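Local atomic coordinates of nuclease NucT (Helicobacter pylori, PDB entry 6EHI), a protein that is a nuclease of the PLD-like family, built on a mixed beta sheet packed against helices, here as a two-chain assembly. Residues Q61-Y66 against G103-K108; S75-L80 against V88-G93. The protein carries 1 engineered substitution. All blocks are in the same frame, centred on the assembly; numbering follows the deposited sequence.

Contact 1 of 2, residues Q61-Y66 against G103-K108; sequences QIIYDY and GIMNQK. Engineered in segment 103-108: Asn106 (natural residue His).
Met105 lays its side chain over the end of strand 59-65, its CB 3.9 Å from Asp65 CA. With CG anti to the backbone N (chi1 -160°) and two further bends along the chain, the thioether folds back along the strand until CE lies 3.8 Å from the carbonyl oxygen of Ile63. A looser apolar contact, Ile63 CG2 to Met105 CG at 4.4 Å, accompanies it. Leu91 and Ala37, on the two strands flanking 59-65, and Tyr133 of the second subunit also pack against the methionine.

The polar part of the contact is a single hydrogen bond. Met105 N donates to Asp65 OD1 over 2.9 Å, nearly straight at 165°, and meets the oxygen on its anti side, 20° out of the carboxylate plane. The same OD1 rests 3.4 Å from Ile104 CB, where the two side chains cross obliquely. Asp65 OD2 accepts from Ser68 N, making Asp65 the N-cap of helix 66-69.

Each carboxylate oxygen therefore has its own backbone N-H, a pairing that should limit rotation of the group. One buried acid thus ties the loop ahead of strand 108-112 to the start of a helix; two N-H donors and the nearby helix N-terminus would be expected to stabilise its negative charge.

Contact 2 of 2, residues S75-L80 against V88-G93; sequences STIGYL and VCLLKG
Aliphatic side chains make most of the contact between the short helix 77-80 and strand 86-91, and no hydrogen bond passes between the two segments. Ile77 is the central piece. Its CG1 stands anti to the backbone N (chi1 -168°), which extends the longer branch from the helix toward the strand. There CG1 packs 3.6 Å from Val88 CG2, and the terminal CD1 continues past that methyl, from which it is 4.0 Å away, to reach Leu90 CD2 at 3.8 Å. The isoleucine thus touches two residues that alternate along the strand, crossing the leucine side chain at about a right angle. Leu80, one turn later, adds a lighter contact, its CB 4.3 Å from CG1 of Val88, so that the two valine methyls serve different helix residues. Tyr64 also packs against both Ile77 and Leu80, and Phe162 near the chain end touches Ile77.

Polar interactions lie within the helical segment and at its flanks. Ser75 OG accepts from Ile77 N at 3.1 Å with an almost linear N-H...O angle of 172°, capping the turn into the helix, and has Asn69 OD1 as a second partner.

A covalent link is present on the strand: the CB of Cys89 points away from the helix, and its sulfur is joined to Cys159. Helix and disulfide therefore engage different sides of the strand, an instance of the helix-on-sheet packing of an alpha/beta fold, here in the PLD-like domain.

In the fold
Both contacts are buried and rest on the same sheet, where strands 59-65 and 86-91 run side by side. In contact 1 a loop meets the end of one strand through a buried carboxylate and a methionine; in contact 2 a short helix packs on the other strand mainly through aliphatic side chains, with no hydrogen bond across. Contact 2 is nested within the chain loop that contact 1 closes. The two are bridged by a probable hydrogen bond of Tyr66 N with Leu91 O, by another between the hydroxyls of Tyr64 and Thr76, and by Met105 CB packing on Leu91 O. Both touch the second subunit, contact 1 through hydrogen bonds and packing, contact 2 through Leu91 against its Tyr133.

Contact 1 of 2, residues Q61-Y66 against G103-K108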
ATOM      1  N   GLN A  61     -12.204  -3.699 -15.292  1.00 16.00           N
ATOM      2  CA  GLN A  61     -12.829  -4.358 -14.140  1.00 15.96           C
ATOM      3  C   GLN A  61     -12.294  -3.654 -12.873  1.00 14.45           C
ATOM      4  O   GLN A  61     -11.109  -3.364 -12.806  1.00 15.14           O
ATOM      5  CB  GLN A  61     -12.414  -5.794 -14.102  1.00 17.47           C
ATOM      6  CG  GLN A  61     -13.000  -6.558 -15.282  1.00 22.44           C
ATOM      7  CD  GLN A  61     -12.460  -7.965 -15.420  1.00 27.04           C
ATOM      8  OE1 GLN A  61     -11.243  -8.183 -15.320  1.00 32.48           O
ATOM      9  NE2 GLN A  61     -13.372  -8.949 -15.583  1.00 25.98           N
ATOM     10  N   ILE A  62     -13.183  -3.292 -11.978  1.00 14.95           N
ATOM     11  CA  ILE A  62     -12.807  -2.571 -10.748  1.00 14.69           C
ATOM     12  C   ILE A  62     -13.457  -3.223  -9.573  1.00 15.05           C
ATOM     13  O   ILE A  62     -14.675  -3.278  -9.549  1.00 16.13           O
ATOM     14  CB  ILE A  62     -13.269  -1.119 -10.852  1.00 15.12           C
ATOM     15  CG1 ILE A  62     -12.889  -0.538 -12.218  1.00 16.57           C
ATOM     16  CG2 ILE A  62     -12.641  -0.282  -9.715  1.00 15.85           C
ATOM     17  CD1 ILE A  62     -13.294   0.901 -12.387  1.00 15.79           C
ATOM     18  N   ILE A  63     -12.685  -3.807  -8.651  1.00 14.30           N
ATOM     19  CA  ILE A  63     -13.156  -4.313  -7.334  1.00 13.93           C
ATOM     20  C   ILE A  63     -12.948  -3.205  -6.304  1.00 14.17           C
ATOM     21  O   ILE A  63     -11.795  -2.772  -6.111  1.00 14.37           O
ATOM     22  CB  ILE A  63     -12.389  -5.587  -6.901  1.00 15.22           C
ATOM     23  CG1 ILE A  63     -12.405  -6.633  -8.032  1.00 16.80           C
ATOM     24  CG2 ILE A  63     -12.894  -6.028  -5.566  1.00 15.25           C
ATOM     25  CD1 ILE A  63     -11.575  -7.899  -7.815  1.00 17.52           C
ATOM     26  N   TYR A  64     -14.029  -2.650  -5.732  1.00 13.11           N
ATOM     27  CA  TYR A  64     -13.976  -1.668  -4.645  1.00 13.67           C
ATOM     28  C   TYR A  64     -14.173  -2.294  -3.273  1.00 13.88           C
ATOM     29  O   TYR A  64     -15.024  -3.249  -3.096  1.00 14.03           O
ATOM     30  CB  TYR A  64     -15.081  -0.696  -4.851  1.00 14.17           C
ATOM     31  CG  TYR A  64     -15.080   0.260  -6.019  1.00 15.91           C
ATOM     32  CD1 TYR A  64     -15.424  -0.154  -7.354  1.00 17.04           C
ATOM     33  CD2 TYR A  64     -14.650   1.596  -5.846  1.00 15.83           C
ATOM     34  CE1 TYR A  64     -15.469   0.746  -8.398  1.00 18.69           C
ATOM     35  CE2 TYR A  64     -14.660   2.477  -6.900  1.00 17.31           C
ATOM     36  CZ  TYR A  64     -15.063   2.064  -8.171  1.00 17.35           C
ATOM     37  OH  TYR A  64     -15.049   2.934  -9.239  1.00 17.62           O
ATOM     38  N   ASP A  65     -13.539  -1.782  -2.222  1.00 13.48           N
ATOM     39  CA  ASP A  65     -13.939  -2.188  -0.854  1.00 14.40           C
ATOM     40  C   ASP A  65     -15.472  -1.987  -0.600  1.00 15.56           C
ATOM     41  O   ASP A  65     -16.030  -0.919  -0.934  1.00 15.35           O
ATOM     42  CB  ASP A  65     -13.129  -1.471   0.225  1.00 13.46           C
ATOM     43  CG  ASP A  65     -13.622  -1.732   1.634  1.00 12.75           C
ATOM     44  OD1 ASP A  65     -13.338  -2.813   2.115  1.00 15.17           O
ATOM     45  OD2 ASP A  65     -14.294  -0.840   2.270  1.00 15.65           O
ATOM     46  N   TYR A  66     -16.087  -3.003   0.004  1.00 14.93           N
ATOM     47  CA  TYR A  66     -17.547  -2.998   0.193  1.00 17.49           C
ATOM     48  C   TYR A  66     -17.976  -1.886   1.151  1.00 17.72           C
ATOM     49  O   TYR A  66     -18.728  -0.995   0.782  1.00 18.15           O
ATOM     50  CB  TYR A  66     -18.012  -4.410   0.718  1.00 16.57           C
ATOM     51  CG  TYR A  66     -19.504  -4.440   0.937  1.00 24.02           C
ATOM     52  CD1 TYR A  66     -20.076  -3.878   2.075  1.00 26.23           C
ATOM     53  CD2 TYR A  66     -20.328  -4.894  -0.067  1.00 25.91           C
ATOM     54  CE1 TYR A  66     -21.457  -3.864   2.210  1.00 31.10           C
ATOM     55  CE2 TYR A  66     -21.696  -4.895   0.066  1.00 31.60           C
ATOM     56  CZ  TYR A  66     -22.243  -4.346   1.182  1.00 29.81           C
ATOM     57  OH  TYR A  66     -23.620  -4.329   1.309  1.00 33.88           O
ATOM     58  N   GLY A 103     -13.109  -8.057   7.663  1.00 15.10           N
ATOM     59  CA  GLY A 103     -12.033  -7.293   7.083  1.00 16.99           C
ATOM     60  C   GLY A 103     -12.473  -6.378   5.945  1.00 16.54           C
ATOM     61  O   GLY A 103     -13.640  -6.279   5.548  1.00 17.55           O
ATOM     62  N   ILE A 104     -11.459  -5.704   5.392  1.00 14.20           N
ATOM     63  CA  ILE A 104     -11.617  -4.816   4.322  1.00 13.35           C
ATOM     64  C   ILE A 104     -10.833  -5.290   3.089  1.00 13.05           C
ATOM     65  O   ILE A 104      -9.966  -6.134   3.140  1.00 13.81           O
ATOM     66  CB  ILE A 104     -11.190  -3.364   4.673  1.00 15.75           C
ATOM     67  CG1 ILE A 104      -9.768  -3.315   5.233  1.00 16.00           C
ATOM     68  CG2 ILE A 104     -12.202  -2.699   5.588  1.00 15.95           C
ATOM     69  CD1 ILE A 104      -9.269  -1.866   5.223  1.00 17.17           C
ATOM     70  N   MET A 105     -11.208  -4.774   1.910  1.00 13.89           N
ATOM     71  CA  MET A 105     -10.456  -5.030   0.705  1.00 12.63           C
ATOM     72  C   MET A 105      -9.516  -3.775   0.562  1.00 13.56           C
ATOM     73  O   MET A 105      -9.917  -2.743   0.095  1.00 13.81           O
ATOM     74  CB  MET A 105     -11.403  -5.175  -0.534  1.00 13.11           C
ATOM     75  CG  MET A 105     -10.712  -5.910  -1.701  1.00 12.91           C
ATOM     76  SD  MET A 105      -9.151  -5.191  -2.276  1.00 14.47           S
ATOM     77  CE  MET A 105      -9.714  -3.692  -3.026  1.00 16.21           C
ATOM     78  N   ASN A 106      -8.356  -3.886   1.167  1.00 13.05           N
ATOM     79  CA  ASN A 106      -7.418  -2.721   1.241  1.00 12.72           C
ATOM     80  C   ASN A 106      -6.403  -2.649   0.152  1.00 12.39           C
ATOM     81  O   ASN A 106      -5.509  -1.725   0.197  1.00 13.93           O
ATOM     82  CB  ASN A 106      -6.661  -2.750   2.521  1.00 11.62           C
ATOM     83  CG  ASN A 106      -6.146  -1.392   2.892  1.00 11.40           C
ATOM     84  OD1 ASN A 106      -6.900  -0.370   2.885  1.00 13.02           O
ATOM     85  ND2 ASN A 106      -4.878  -1.372   3.322  1.00 12.28           N
ATOM     86  N   GLN A 107      -6.395  -3.508  -0.851  1.00 11.65           N
ATOM     87  CA  GLN A 107      -5.502  -3.349  -1.951  1.00 13.21           C
ATOM     88  C   GLN A 107      -5.643  -2.049  -2.748  1.00 14.01           C
ATOM     89  O   GLN A 107      -6.724  -1.450  -2.773  1.00 13.80           O
ATOM     90  CB  GLN A 107      -5.692  -4.486  -2.963  1.00 15.19           C
ATOM     91  CG  GLN A 107      -5.335  -5.845  -2.351  1.00 15.11           C
ATOM     92  CD  GLN A 107      -5.502  -6.981  -3.329  1.00 16.27           C
ATOM     93  OE1 GLN A 107      -5.871  -6.776  -4.545  1.00 18.97           O
ATOM     94  NE2 GLN A 107      -5.310  -8.171  -2.816  1.00 16.90           N
ATOM     95  N   LYS A 108      -4.528  -1.541  -3.331  1.00 13.18           N
ATOM     96  CA  LYS A 108      -4.587  -0.419  -4.284  1.00 13.14           C
ATOM     97  C   LYS A 108      -3.707  -0.892  -5.452  1.00 14.38           C
ATOM     98  O   LYS A 108      -2.513  -0.616  -5.466  1.00 16.31           O
ATOM     99  CB  LYS A 108      -4.011   0.892  -3.683  1.00 12.34           C
ATOM    100  CG  LYS A 108      -4.515   1.237  -2.278  1.00 14.05           C
ATOM    101  CD  LYS A 108      -3.716   0.729  -1.082  1.00 13.66           C
ATOM    102  CE  LYS A 108      -4.010   1.448   0.239  1.00 16.15           C
ATOM    103  NZ  LYS A 108      -5.353   1.125   0.759  1.00 14.08           N
TER

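Contact 2 of 2, residues S75-L80 against V88-G93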
ATOM      1  N   SER A  75     -17.628   8.268  -3.819  1.00 18.99           N
ATOM      2  CA  SER A  75     -16.980   7.141  -4.576  1.00 17.67           C
ATOM      3  C   SER A  75     -17.284   7.235  -6.021  1.00 18.94           C
ATOM      4  O   SER A  75     -18.351   7.674  -6.416  1.00 23.43           O
ATOM      5  CB  SER A  75     -17.399   5.798  -4.058  1.00 17.61           C
ATOM      6  OG  SER A  75     -16.936   4.717  -4.922  1.00 17.00           O
ATOM      7  N   THR A  76     -16.307   6.853  -6.841  1.00 18.44           N
ATOM      8  CA  THR A  76     -16.454   6.787  -8.297  1.00 19.48           C
ATOM      9  C   THR A  76     -17.322   5.600  -8.792  1.00 18.11           C
ATOM     10  O   THR A  76     -17.625   5.537  -9.990  1.00 17.79           O
ATOM     11  CB  THR A  76     -15.116   6.715  -9.023  1.00 20.97           C
ATOM     12  OG1 THR A  76     -14.368   5.591  -8.521  1.00 20.17           O
ATOM     13  CG2 THR A  76     -14.249   7.955  -8.839  1.00 20.81           C
ATOM     14  N   ILE A  77     -17.665   4.655  -7.915  1.00 17.69           N
ATOM     15  CA  ILE A  77     -18.371   3.448  -8.359  1.00 18.71           C
ATOM     16  C   ILE A  77     -19.654   3.777  -9.140  1.00 20.13           C
ATOM     17  O   ILE A  77     -19.867   3.206 -10.187  1.00 22.29           O
ATOM     18  CB  ILE A  77     -18.569   2.388  -7.224  1.00 17.97           C
ATOM     19  CG1 ILE A  77     -19.020   1.072  -7.805  1.00 20.03           C
ATOM     20  CG2 ILE A  77     -19.449   2.874  -6.060  1.00 16.44           C
ATOM     21  CD1 ILE A  77     -18.889  -0.072  -6.835  1.00 21.14           C
ATOM     22  N   GLY A  78     -20.440   4.724  -8.609  1.00 23.38           N
ATOM     23  CA  GLY A  78     -21.659   5.155  -9.284  1.00 24.86           C
ATOM     24  C   GLY A  78     -21.425   5.797 -10.631  1.00 28.44           C
ATOM     25  O   GLY A  78     -22.132   5.534 -11.558  1.00 36.54           O
ATOM     26  N   TYR A  79     -20.367   6.569 -10.737  1.00 26.48           N
ATOM     27  CA  TYR A  79     -19.970   7.298 -11.952  1.00 25.59           C
ATOM     28  C   TYR A  79     -19.522   6.285 -13.009  1.00 25.86           C
ATOM     29  O   TYR A  79     -19.771   6.484 -14.160  1.00 26.22           O
ATOM     30  CB  TYR A  79     -18.915   8.376 -11.536  1.00 30.83           C
ATOM     31  CG  TYR A  79     -18.273   9.254 -12.602  1.00 37.15           C
ATOM     32  CD1 TYR A  79     -19.018  10.210 -13.317  1.00 44.70           C
ATOM     33  CD2 TYR A  79     -16.893   9.189 -12.848  1.00 46.47           C
ATOM     34  CE1 TYR A  79     -18.422  11.025 -14.286  1.00 46.26           C
ATOM     35  CE2 TYR A  79     -16.294  10.009 -13.804  1.00 50.20           C
ATOM     36  CZ  TYR A  79     -17.059  10.922 -14.514  1.00 48.68           C
ATOM     37  OH  TYR A  79     -16.441  11.715 -15.444  1.00 54.08           O
ATOM     38  N   LEU A  80     -18.940   5.130 -12.605  1.00 23.82           N
ATOM     39  CA  LEU A  80     -18.411   4.190 -13.549  1.00 22.92           C
ATOM     40  C   LEU A  80     -19.262   2.956 -13.770  1.00 24.38           C
ATOM     41  O   LEU A  80     -19.078   2.220 -14.758  1.00 26.32           O
ATOM     42  CB  LEU A  80     -16.991   3.771 -13.088  1.00 22.57           C
ATOM     43  CG  LEU A  80     -15.931   4.856 -13.112  1.00 20.31           C
ATOM     44  CD1 LEU A  80     -14.675   4.294 -12.521  1.00 20.57           C
ATOM     45  CD2 LEU A  80     -15.663   5.177 -14.572  1.00 22.15           C
ATOM     46  N   VAL A  88     -17.971  -3.100 -12.472  1.00 17.93           N
ATOM     47  CA  VAL A  88     -17.609  -2.677 -11.081  1.00 18.14           C
ATOM     48  C   VAL A  88     -18.268  -3.623 -10.112  1.00 18.24           C
ATOM     49  O   VAL A  88     -19.375  -4.148 -10.378  1.00 18.19           O
ATOM     50  CB  VAL A  88     -17.954  -1.210 -10.786  1.00 17.73           C
ATOM     51  CG1 VAL A  88     -17.317  -0.295 -11.776  1.00 17.59           C
ATOM     52  CG2 VAL A  88     -19.459  -1.017 -10.679  1.00 20.86           C
ATOM     53  N   CYS A  89     -17.623  -3.899  -8.966  1.00 16.01           N
ATOM     54  CA  CYS A  89     -18.201  -4.735  -7.976  1.00 17.61           C
ATOM     55  C   CYS A  89     -17.594  -4.414  -6.572  1.00 18.77           C
ATOM     56  O   CYS A  89     -16.709  -3.540  -6.490  1.00 14.99           O
ATOM     57  CB  CYS A  89     -17.995  -6.190  -8.426  1.00 20.14           C
ATOM     58  SG  CYS A  89     -16.226  -6.689  -8.409  1.00 22.20           S
ATOM     59  N   LEU A  90     -18.063  -5.062  -5.528  1.00 15.11           N
ATOM     60  CA  LEU A  90     -17.721  -4.754  -4.148  1.00 16.68           C
ATOM     61  C   LEU A  90     -17.207  -5.973  -3.463  1.00 17.90           C
ATOM     62  O   LEU A  90     -17.688  -7.065  -3.724  1.00 18.90           O
ATOM     63  CB  LEU A  90     -18.959  -4.255  -3.417  1.00 16.96           C
ATOM     64  CG  LEU A  90     -19.636  -2.994  -3.893  1.00 18.68           C
ATOM     65  CD1 LEU A  90     -21.088  -2.814  -3.399  1.00 18.35           C
ATOM     66  CD2 LEU A  90     -18.762  -1.831  -3.485  1.00 17.58           C
ATOM     67  N   LEU A  91     -16.245  -5.833  -2.544  1.00 15.32           N
ATOM     68  CA  LEU A  91     -15.693  -6.915  -1.853  1.00 14.78           C
ATOM     69  C   LEU A  91     -15.370  -6.607  -0.418  1.00 15.83           C
ATOM     70  O   LEU A  91     -14.760  -5.565  -0.161  1.00 15.78           O
ATOM     71  CB  LEU A  91     -14.499  -7.402  -2.635  1.00 13.75           C
ATOM     72  CG  LEU A  91     -13.717  -8.580  -2.140  1.00 15.80           C
ATOM     73  CD1 LEU A  91     -14.587  -9.854  -2.063  1.00 16.84           C
ATOM     74  CD2 LEU A  91     -12.539  -8.777  -3.049  1.00 15.84           C
ATOM     75  N   LYS A  92     -15.944  -7.344   0.527  1.00 15.32           N
ATOM     76  CA  LYS A  92     -15.547  -7.260   1.932  1.00 17.64           C
ATOM     77  C   LYS A  92     -14.507  -8.337   2.249  1.00 19.41           C
ATOM     78  O   LYS A  92     -14.326  -9.276   1.544  1.00 17.79           O
ATOM     79  CB  LYS A  92     -16.740  -7.307   2.967  1.00 24.04           C
ATOM     80  CG  LYS A  92     -17.486  -8.600   3.062  1.00 30.48           C
ATOM     81  CD  LYS A  92     -18.682  -8.502   4.056  1.00 34.58           C
ATOM     82  CE  LYS A  92     -19.757  -7.531   3.535  1.00 40.81           C
ATOM     83  NZ  LYS A  92     -21.194  -7.642   4.000  1.00 47.90           N
ATOM     84  N   GLY A  93     -13.709  -8.089   3.295  1.00 18.89           N
ATOM     85  CA  GLY A  93     -12.751  -9.051   3.750  1.00 18.26           C
ATOM     86  C   GLY A  93     -13.396 -10.203   4.502  1.00 19.37           C
ATOM     87  O   GLY A  93     -14.637 -10.367   4.468  1.00 21.42           O
TER